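N-isopropylammelide isopropylaminohydrolase (Burkholderia multivorans ATCC 17616, PDB 6NBO) is a zinc-containing member of the amidohydrolase family, built on a TIM-barrel fold with a smaller beta domain beside it. Local coordinates at residues L25-E30 with G38-P44; E50-A55 with R385-V389; L68-W73 with A107-A112. One frame throughout, in Å; residues are numbered along the deposited sequence.

Interaction 1: residues L25-E30 with G38-P44; sequences LDILIE and GPSLDAP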
loop_
_atom_site.group_PDB
_atom_site.type_symbol
_atom_site.label_atom_id
_atom_site.label_comp_id
_atom_site.label_asym_id
_atom_site.label_seq_id
_atom_site.Cartn_x
_atom_site.Cartn_y
_atom_site.Cartn_z
ATOM N N LEU A 25 -12.054 9.026 -24.471
ATOM C CA LEU A 25 -13.030 7.957 -24.648
ATOM C C LEU A 25 -14.095 8.064 -23.564
ATOM O O LEU A 25 -14.029 8.928 -22.684
ATOM C CB LEU A 25 -12.349 6.582 -24.633
ATOM C CG LEU A 25 -11.335 6.250 -23.534
ATOM C CD1 LEU A 25 -11.961 6.085 -22.151
ATOM C CD2 LEU A 25 -10.560 4.996 -23.919
ATOM N N ASP A 26 -15.086 7.177 -23.642
ATOM C CA ASP A 26 -16.079 7.012 -22.592
ATOM C C ASP A 26 -15.816 5.711 -21.852
ATOM O O ASP A 26 -15.224 4.771 -22.388
ATOM C CB ASP A 26 -17.511 6.983 -23.142
ATOM C CG ASP A 26 -17.832 8.159 -24.039
ATOM O OD1 ASP A 26 -17.249 9.252 -23.883
ATOM O OD2 ASP A 26 -18.690 7.969 -24.915
ATOM N N ILE A 27 -16.277 5.660 -20.606
ATOM C CA ILE A 27 -16.179 4.463 -19.776
ATOM C C ILE A 27 -17.585 4.114 -19.326
ATOM O O ILE A 27 -18.206 4.880 -18.580
ATOM C CB ILE A 27 -15.260 4.668 -18.556
ATOM C CG1 ILE A 27 -13.848 5.047 -18.995
ATOM C CG2 ILE A 27 -15.222 3.390 -17.694
ATOM C CD1 ILE A 27 -12.913 5.437 -17.812
ATOM N N LEU A 28 -18.087 2.966 -19.777
ATOM C CA LEU A 28 -19.383 2.467 -19.349
ATOM C C LEU A 28 -19.186 1.502 -18.187
ATOM O O LEU A 28 -18.422 0.537 -18.293
ATOM C CB LEU A 28 -20.112 1.757 -20.493
ATOM C CG LEU A 28 -21.473 1.159 -20.124
ATOM C CD1 LEU A 28 -22.460 2.252 -19.699
ATOM C CD2 LEU A 28 -22.059 0.322 -21.270
ATOM N N ILE A 29 -19.902 1.747 -17.096
ATOM C CA ILE A 29 -19.819 0.935 -15.890
ATOM C C ILE A 29 -21.164 0.270 -15.686
ATOM O O ILE A 29 -22.209 0.921 -15.823
ATOM C CB ILE A 29 -19.445 1.801 -14.668
ATOM C CG1 ILE A 29 -17.994 2.254 -14.783
ATOM C CG2 ILE A 29 -19.719 1.054 -13.365
ATOM C CD1 ILE A 29 -17.695 3.496 -13.955
ATOM N N GLU A 30 -21.155 -1.029 -15.384
ATOM C CA GLU A 30 -22.379 -1.697 -14.969
ATOM C C GLU A 30 -22.090 -2.564 -13.753
ATOM O O GLU A 30 -21.098 -3.296 -13.731
ATOM C CB GLU A 30 -22.976 -2.537 -16.116
ATOM C CG GLU A 30 -23.349 -1.661 -17.302
ATOM C CD GLU A 30 -24.046 -2.400 -18.410
ATOM O OE1 GLU A 30 -24.100 -3.647 -18.361
ATOM O OE2 GLU A 30 -24.561 -1.716 -19.332
ATOM N N GLY A 38 -14.412 3.136 -24.911
ATOM C CA GLY A 38 -14.273 3.528 -26.294
ATOM C C GLY A 38 -14.919 4.865 -26.582
ATOM O O GLY A 38 -15.582 5.461 -25.729
ATOM N N PRO A 39 -14.741 5.362 -27.804
ATOM C CA PRO A 39 -15.274 6.684 -28.146
ATOM C C PRO A 39 -16.777 6.651 -28.377
ATOM O O PRO A 39 -17.310 5.745 -29.025
ATOM C CB PRO A 39 -14.531 7.029 -29.440
ATOM C CG PRO A 39 -14.340 5.689 -30.095
ATOM C CD PRO A 39 -14.081 4.716 -28.953
ATOM N N SER A 40 -17.463 7.661 -27.846
ATOM C CA SER A 40 -18.879 7.895 -28.132
ATOM C C SER A 40 -19.715 6.630 -27.941
ATOM O O SER A 40 -20.432 6.189 -28.839
ATOM C CB SER A 40 -19.066 8.448 -29.547
ATOM O OG SER A 40 -18.424 9.700 -29.680
ATOM N N LEU A 41 -19.617 6.049 -26.746
ATOM C CA LEU A 41 -20.368 4.833 -26.444
ATOM C C LEU A 41 -21.869 5.103 -26.414
ATOM O O LEU A 41 -22.319 6.179 -26.013
ATOM C CB LEU A 41 -19.929 4.259 -25.095
ATOM C CG LEU A 41 -18.477 3.811 -24.963
ATOM C CD1 LEU A 41 -18.216 3.146 -23.603
ATOM C CD2 LEU A 41 -18.125 2.877 -26.109
ATOM N N ASP A 42 -22.649 4.104 -26.834
ATOM C CA ASP A 42 -24.095 4.165 -26.675
ATOM C C ASP A 42 -24.467 4.011 -25.207
ATOM O O ASP A 42 -23.791 3.327 -24.436
ATOM C CB ASP A 42 -24.780 3.069 -27.493
ATOM C CG ASP A 42 -24.138 2.868 -28.842
ATOM O OD1 ASP A 42 -24.424 3.672 -29.757
ATOM O OD2 ASP A 42 -23.313 1.930 -28.972
ATOM N N ALA A 43 -25.557 4.658 -24.827
ATOM C CA ALA A 43 -26.037 4.606 -23.457
ATOM C C ALA A 43 -27.082 3.508 -23.333
ATOM O O ALA A 43 -28.087 3.549 -24.049
ATOM C CB ALA A 43 -26.637 5.943 -23.051
ATOM N N PRO A 44 -26.879 2.503 -22.483
ATOM C CA PRO A 44 -27.974 1.590 -22.177
ATOM C C PRO A 44 -29.161 2.366 -21.654
ATOM O O PRO A 44 -29.000 3.422 -21.013
ATOM C CB PRO A 44 -27.378 0.672 -21.101
ATOM C CG PRO A 44 -25.900 0.759 -21.283
ATOM C CD PRO A 44 -25.635 2.159 -21.772
HETATM O O HOH W 1 -21.412 8.544 -25.172
HETATM O O HOH W 2 -15.821 9.643 -26.179
#
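With chi1 of Asp26 at -52°, its CG lies beside the backbone N, and the carboxylate swings over the chain that leaves Gly38 and meets the amide of Leu41. The site is the end of an antiparallel hairpin in the small beta domain: strand 25-30 pairs with 33-38, and Asp26 and Gly38 form the hydrogen-bonded pair. Asp26 N reaches Gly38 O at 2.7 Å, and Gly38 N returns a bond to Asp26 O at 3.1 Å. Beyond the pair the chain turns off as loop, and Asp26 OD2 accepts from Leu41 N at 2.8 Å, on its anti side and 22° out of the carboxylate plane. One water bridges Asp26 OD2 and Leu41 O; another joins Asp26 OD1 to Ser40 N. Asp26 OD1 also takes the amide of Asn16 on strand 11-17, so the buried carboxylate is gripped from both oxygens. Leu41 lays CG against Asp26 CB and CD1 against Leu28 CB. Farther along, Leu28, its CG anti to the backbone N (chi1 178°), reaches toward Pro44, its CD1 3.8 Å from Pro44 CD. Glu30 crosses the same ring at a slant, OE2 lying 3.4 Å from Pro44 CG.

Interaction 2: residues E50-A55 with R385-V389; sequences EEGAGA and RRLVV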
loop_
_atom_site.group_PDB
_atom_site.type_symbol
_atom_site.label_atom_id
_atom_site.label_comp_id
_atom_site.label_asym_id
_atom_site.label_seq_id
_atom_site.Cartn_x
_atom_site.Cartn_y
_atom_site.Cartn_z
ATOM N N GLU A 50 -22.355 10.789 -16.504
ATOM C CA GLU A 50 -21.415 11.688 -15.846
ATOM C C GLU A 50 -20.546 12.327 -16.924
ATOM O O GLU A 50 -19.874 11.618 -17.680
ATOM C CB GLU A 50 -20.579 10.915 -14.820
ATOM C CG GLU A 50 -19.708 11.749 -13.946
ATOM C CD GLU A 50 -20.482 12.572 -12.938
ATOM O OE1 GLU A 50 -21.626 12.209 -12.573
ATOM O OE2 GLU A 50 -19.925 13.590 -12.506
ATOM N N GLU A 51 -20.580 13.654 -17.023
ATOM C CA GLU A 51 -19.781 14.350 -18.031
ATOM C C GLU A 51 -18.365 14.552 -17.495
ATOM O O GLU A 51 -18.153 15.337 -16.567
ATOM C CB GLU A 51 -20.427 15.680 -18.415
ATOM C CG GLU A 51 -21.746 15.541 -19.203
ATOM C CD GLU A 51 -21.584 14.839 -20.558
ATOM O OE1 GLU A 51 -20.435 14.697 -21.033
ATOM O OE2 GLU A 51 -22.612 14.437 -21.156
ATOM N N GLY A 52 -17.394 13.843 -18.082
ATOM C CA GLY A 52 -16.013 13.936 -17.635
ATOM C C GLY A 52 -15.292 15.205 -18.048
ATOM O O GLY A 52 -14.254 15.526 -17.462
ATOM N N ALA A 53 -15.802 15.910 -19.058
ATOM C CA ALA A 53 -15.286 17.222 -19.467
ATOM C C ALA A 53 -13.786 17.184 -19.764
ATOM O O ALA A 53 -13.047 18.127 -19.469
ATOM C CB ALA A 53 -15.604 18.287 -18.416
ATOM N N GLY A 54 -13.330 16.085 -20.359
ATOM C CA GLY A 54 -11.954 15.987 -20.794
ATOM C C GLY A 54 -10.956 15.710 -19.700
ATOM O O GLY A 54 -9.750 15.802 -19.949
ATOM N N ALA A 55 -11.415 15.373 -18.501
ATOM C CA ALA A 55 -10.514 15.069 -17.402
ATOM C C ALA A 55 -9.738 13.786 -17.676
ATOM O O ALA A 55 -10.175 12.906 -18.422
ATOM C CB ALA A 55 -11.290 14.907 -16.096
ATOM N N ARG A 385 -9.369 15.360 -6.543
ATOM C CA ARG A 385 -10.129 14.327 -7.245
ATOM C C ARG A 385 -11.522 14.876 -7.526
ATOM O O ARG A 385 -12.351 15.003 -6.616
ATOM C CB ARG A 385 -10.216 13.034 -6.434
ATOM C CG ARG A 385 -8.915 12.518 -5.860
ATOM C CD ARG A 385 -7.769 12.471 -6.871
ATOM N NE ARG A 385 -6.789 13.536 -6.651
ATOM C CZ ARG A 385 -5.738 13.426 -5.838
ATOM N NH1 ARG A 385 -5.526 12.306 -5.158
ATOM N NH2 ARG A 385 -4.894 14.442 -5.707
ATOM N N ARG A 386 -11.785 15.227 -8.781
ATOM C CA ARG A 386 -13.096 15.766 -9.116
ATOM C C ARG A 386 -14.198 14.739 -8.874
ATOM O O ARG A 386 -15.292 15.084 -8.406
ATOM C CB ARG A 386 -13.116 16.227 -10.568
ATOM C CG ARG A 386 -14.442 16.881 -10.916
ATOM C CD ARG A 386 -14.704 16.833 -12.388
ATOM N NE ARG A 386 -13.768 17.670 -13.119
ATOM C CZ ARG A 386 -13.596 17.600 -14.431
ATOM N NH1 ARG A 386 -14.299 16.722 -15.139
ATOM N NH2 ARG A 386 -12.721 18.397 -15.030
ATOM N N LEU A 387 -13.918 13.475 -9.170
ATOM C CA LEU A 387 -14.877 12.385 -9.033
ATOM C C LEU A 387 -14.129 11.144 -8.586
ATOM O O LEU A 387 -13.052 10.851 -9.106
ATOM C CB LEU A 387 -15.596 12.086 -10.357
ATOM C CG LEU A 387 -16.632 10.955 -10.309
ATOM C CD1 LEU A 387 -17.820 11.368 -9.450
ATOM C CD2 LEU A 387 -17.101 10.588 -11.707
ATOM N N VAL A 388 -14.680 10.427 -7.611
ATOM C CA VAL A 388 -14.180 9.106 -7.250
ATOM C C VAL A 388 -15.348 8.145 -7.377
ATOM O O VAL A 388 -16.416 8.370 -6.790
ATOM C CB VAL A 388 -13.566 9.058 -5.837
ATOM C CG1 VAL A 388 -13.011 7.661 -5.554
ATOM C CG2 VAL A 388 -12.447 10.101 -5.695
ATOM N N VAL A 389 -15.154 7.101 -8.178
ATOM C CA VAL A 389 -16.087 5.992 -8.302
ATOM C C VAL A 389 -15.407 4.771 -7.716
ATOM O O VAL A 389 -14.241 4.498 -8.026
ATOM C CB VAL A 389 -16.476 5.743 -9.768
ATOM C CG1 VAL A 389 -17.427 4.557 -9.865
ATOM C CG2 VAL A 389 -17.082 7.001 -10.366
#
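Ala55 CB sits over one face of the Arg386 guanidinium, 3.6 Å from Arg386 NH1, while Gly52 O lies at the edge of the same group, near its plane. The arginine leaves its backbone extended, CG anti to the N (chi1 -176°), and bends at chi3, which turns the guanidinium toward the turn formed by Gly52 to Ala55. Arg386 NH1 donates to Gly52 O at 2.6 Å, a short but bent bond with an N-H...O angle of 141°. The donor stands well above the carbonyl plane of Gly52, 57° out of it. Ala55 N reaches that oxygen at 3.0 Å from the opposite face, closing a type I' beta turn, so Gly52 O is held between one backbone and one side-chain donor. Ala53 CB approaches Arg386 NH1 obliquely at 3.9 Å.

A second, apolar touch lies earlier in 50-55, at Glu50. Glu50 and Leu387 extend toward each other from the two sides of the contact, and the aliphatic part of the glutamate touches the leucine, Glu50 CG to Leu387 CD2 at 3.6 Å. The carboxylate of Glu50 has its own partner, a salt bridge from OE2 to Arg397 on strand 393-397.

The contact joins strand 48-51 and the turn after it, which bond to strand 11-17 through Glu50 and Gly52, to strand 387-390 and the residues before it. Leu387 also packs on Ile394 of strand 393-397 and on Leu369 of strand 367-370, while Arg386 touches the loop residues Asp371 and Asn398.

Interaction 3: residues L68-W73 with A107-A112; sequences LDKTHW and ASLALA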
loop_
_atom_site.group_PDB
_atom_site.type_symbol
_atom_site.label_atom_id
_atom_site.label_comp_id
_atom_site.label_asym_id
_atom_site.label_seq_id
_atom_site.Cartn_x
_atom_site.Cartn_y
_atom_site.Cartn_z
ATOM N N LEU A 68 -2.772 1.929 9.514
ATOM C CA LEU A 68 -4.030 2.613 9.812
ATOM C C LEU A 68 -4.340 2.590 11.300
ATOM O O LEU A 68 -5.056 3.470 11.799
ATOM C CB LEU A 68 -5.204 1.983 9.051
ATOM C CG LEU A 68 -5.280 2.058 7.521
ATOM C CD1 LEU A 68 -6.488 1.290 7.012
ATOM C CD2 LEU A 68 -5.298 3.494 7.035
ATOM N N ASP A 69 -3.840 1.582 12.019
ATOM C CA ASP A 69 -4.141 1.488 13.441
ATOM C C ASP A 69 -3.441 2.579 14.243
ATOM O O ASP A 69 -3.922 2.949 15.317
ATOM C CB ASP A 69 -3.769 0.096 13.978
ATOM C CG ASP A 69 -2.279 -0.248 13.802
ATOM O OD1 ASP A 69 -1.684 0.112 12.756
ATOM O OD2 ASP A 69 -1.715 -0.897 14.713
ATOM N N LYS A 70 -2.316 3.104 13.747
ATOM C CA LYS A 70 -1.476 4.017 14.521
ATOM C C LYS A 70 -1.843 5.483 14.339
ATOM O O LYS A 70 -1.408 6.319 15.145
ATOM C CB LYS A 70 0.000 3.885 14.120
ATOM C CG LYS A 70 0.715 2.558 14.361
ATOM C CD LYS A 70 2.135 2.688 13.784
ATOM C CE LYS A 70 2.898 1.368 13.717
ATOM N NZ LYS A 70 3.349 0.879 15.051
ATOM N N THR A 71 -2.578 5.813 13.278
ATOM C CA THR A 71 -2.736 7.196 12.846
ATOM C C THR A 71 -3.519 8.012 13.859
ATOM O O THR A 71 -4.410 7.504 14.547
ATOM C CB THR A 71 -3.449 7.268 11.489
ATOM O OG1 THR A 71 -3.465 8.626 11.034
ATOM C CG2 THR A 71 -4.887 6.757 11.590
ATOM N N HIS A 72 -3.163 9.296 13.953
ATOM C CA HIS A 72 -3.949 10.278 14.692
ATOM C C HIS A 72 -4.802 11.136 13.763
ATOM O O HIS A 72 -5.232 12.231 14.152
ATOM C CB HIS A 72 -3.038 11.156 15.549
ATOM C CG HIS A 72 -2.375 10.416 16.669
ATOM N ND1 HIS A 72 -2.058 11.012 17.871
ATOM C CD2 HIS A 72 -1.975 9.124 16.772
ATOM C CE1 HIS A 72 -1.486 10.123 18.664
ATOM N NE2 HIS A 72 -1.421 8.970 18.021
ATOM N N TRP A 73 -5.033 10.669 12.542
ATOM C CA TRP A 73 -5.905 11.379 11.614
ATOM C C TRP A 73 -7.244 11.671 12.278
ATOM O O TRP A 73 -7.831 10.797 12.918
ATOM C CB TRP A 73 -6.112 10.554 10.346
ATOM C CG TRP A 73 -6.633 11.390 9.211
ATOM C CD1 TRP A 73 -7.941 11.567 8.841
ATOM C CD2 TRP A 73 -5.850 12.194 8.319
ATOM N NE1 TRP A 73 -8.013 12.429 7.764
ATOM C CE2 TRP A 73 -6.745 12.825 7.426
ATOM C CE3 TRP A 73 -4.477 12.439 8.189
ATOM C CZ2 TRP A 73 -6.310 13.686 6.418
ATOM C CZ3 TRP A 73 -4.047 13.299 7.185
ATOM C CH2 TRP A 73 -4.960 13.907 6.315
ATOM N N ALA A 107 -9.868 6.241 14.332
ATOM C CA ALA A 107 -8.728 6.765 13.595
ATOM C C ALA A 107 -8.587 6.081 12.243
ATOM O O ALA A 107 -8.481 6.754 11.210
ATOM C CB ALA A 107 -7.453 6.599 14.419
ATOM N N SER A 108 -8.560 4.742 12.232
ATOM C CA SER A 108 -8.391 4.023 10.972
ATOM C C SER A 108 -9.541 4.308 10.019
ATOM O O SER A 108 -9.336 4.422 8.805
ATOM C CB SER A 108 -8.262 2.514 11.211
ATOM O OG SER A 108 -9.416 1.970 11.844
ATOM N N LEU A 109 -10.760 4.423 10.547
ATOM C CA LEU A 109 -11.906 4.687 9.681
ATOM C C LEU A 109 -11.805 6.072 9.060
ATOM O O LEU A 109 -11.950 6.229 7.845
ATOM C CB LEU A 109 -13.207 4.540 10.464
ATOM C CG LEU A 109 -14.506 4.757 9.680
ATOM C CD1 LEU A 109 -14.561 3.866 8.437
ATOM C CD2 LEU A 109 -15.690 4.485 10.582
ATOM N N ALA A 110 -11.516 7.085 9.879
ATOM C CA ALA A 110 -11.344 8.442 9.370
ATOM C C ALA A 110 -10.246 8.508 8.311
ATOM O O ALA A 110 -10.431 9.117 7.249
ATOM C CB ALA A 110 -11.037 9.394 10.530
ATOM N N LEU A 111 -9.090 7.883 8.573
ATOM C CA LEU A 111 -8.006 7.948 7.591
ATOM C C LEU A 111 -8.346 7.169 6.322
ATOM O O LEU A 111 -8.080 7.642 5.211
ATOM C CB LEU A 111 -6.691 7.439 8.197
ATOM C CG LEU A 111 -5.496 7.380 7.232
ATOM C CD1 LEU A 111 -5.278 8.712 6.506
ATOM C CD2 LEU A 111 -4.207 6.924 7.944
ATOM N N ALA A 112 -8.920 5.973 6.460
ATOM C CA ALA A 112 -9.306 5.217 5.268
ATOM C C ALA A 112 -10.358 5.968 4.460
ATOM O O ALA A 112 -10.345 5.937 3.223
ATOM C CB ALA A 112 -9.818 3.832 5.652
#
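Trp73 presents one face of its indole to Leu111, whose CD1 makes a CH-pi contact with the five-membered ring, 4.2 Å from its centroid and 23° off the ring normal. The methyl is offset toward the rim, and the two side chains cross at about a right angle. With CG of Trp73 anti to the backbone N (chi1 -162°), the indole runs out along the helix, its CD1 4.1 Å from Ala110 CB.

Apolar packing continues through the other branch of Leu111: CD2 slots between Leu68 and Thr71, 3.7 Å from Leu68 CD2 and 3.6 Å from Thr71 CB. Leu68 CB also meets Ser108 CB at 3.8 Å. Leu68, Thr71 and Trp73 belong to the loop that follows strand 56-66 of the amidohydrolase TIM barrel, just after the zinc ligands His65 and His67, and this loop packs along helix 104-117.

Polar atoms are satisfied chiefly off the interface. Thr71 OG1 accepts from Trp73 N at 3.0 Å, an ST turn within the loop, and it also bonds to Val306 O. The carbonyl of Thr71 takes NE2 of His102, while Ala107 CB abuts it at 3.2 Å from Thr71 O. Ser108 OG bonds back to Ala104 O within its own helix and to Thr144 OG1 on helix 136-147.

Interactions 1 and 2 belong to the small beta domain, their centres 14 Å apart, and they touch where Ile29 CD1 packs on Val389 CG1 at 4.2 Å. Interaction 3 lies in the barrel: its centre is 36 Å from that of interaction 1 and 27 Å from that of interaction 2, with nearest atoms about 19 Å and about 9 Å apart. Along the chain, interaction 1 closes first; interaction 2 then brings 50-55 to 385-389, and interaction 3 falls between these two segments. Interaction 3 stands back from the metal centre without touching it, the side chain of Leu68 being about 11 Å from a zinc ion.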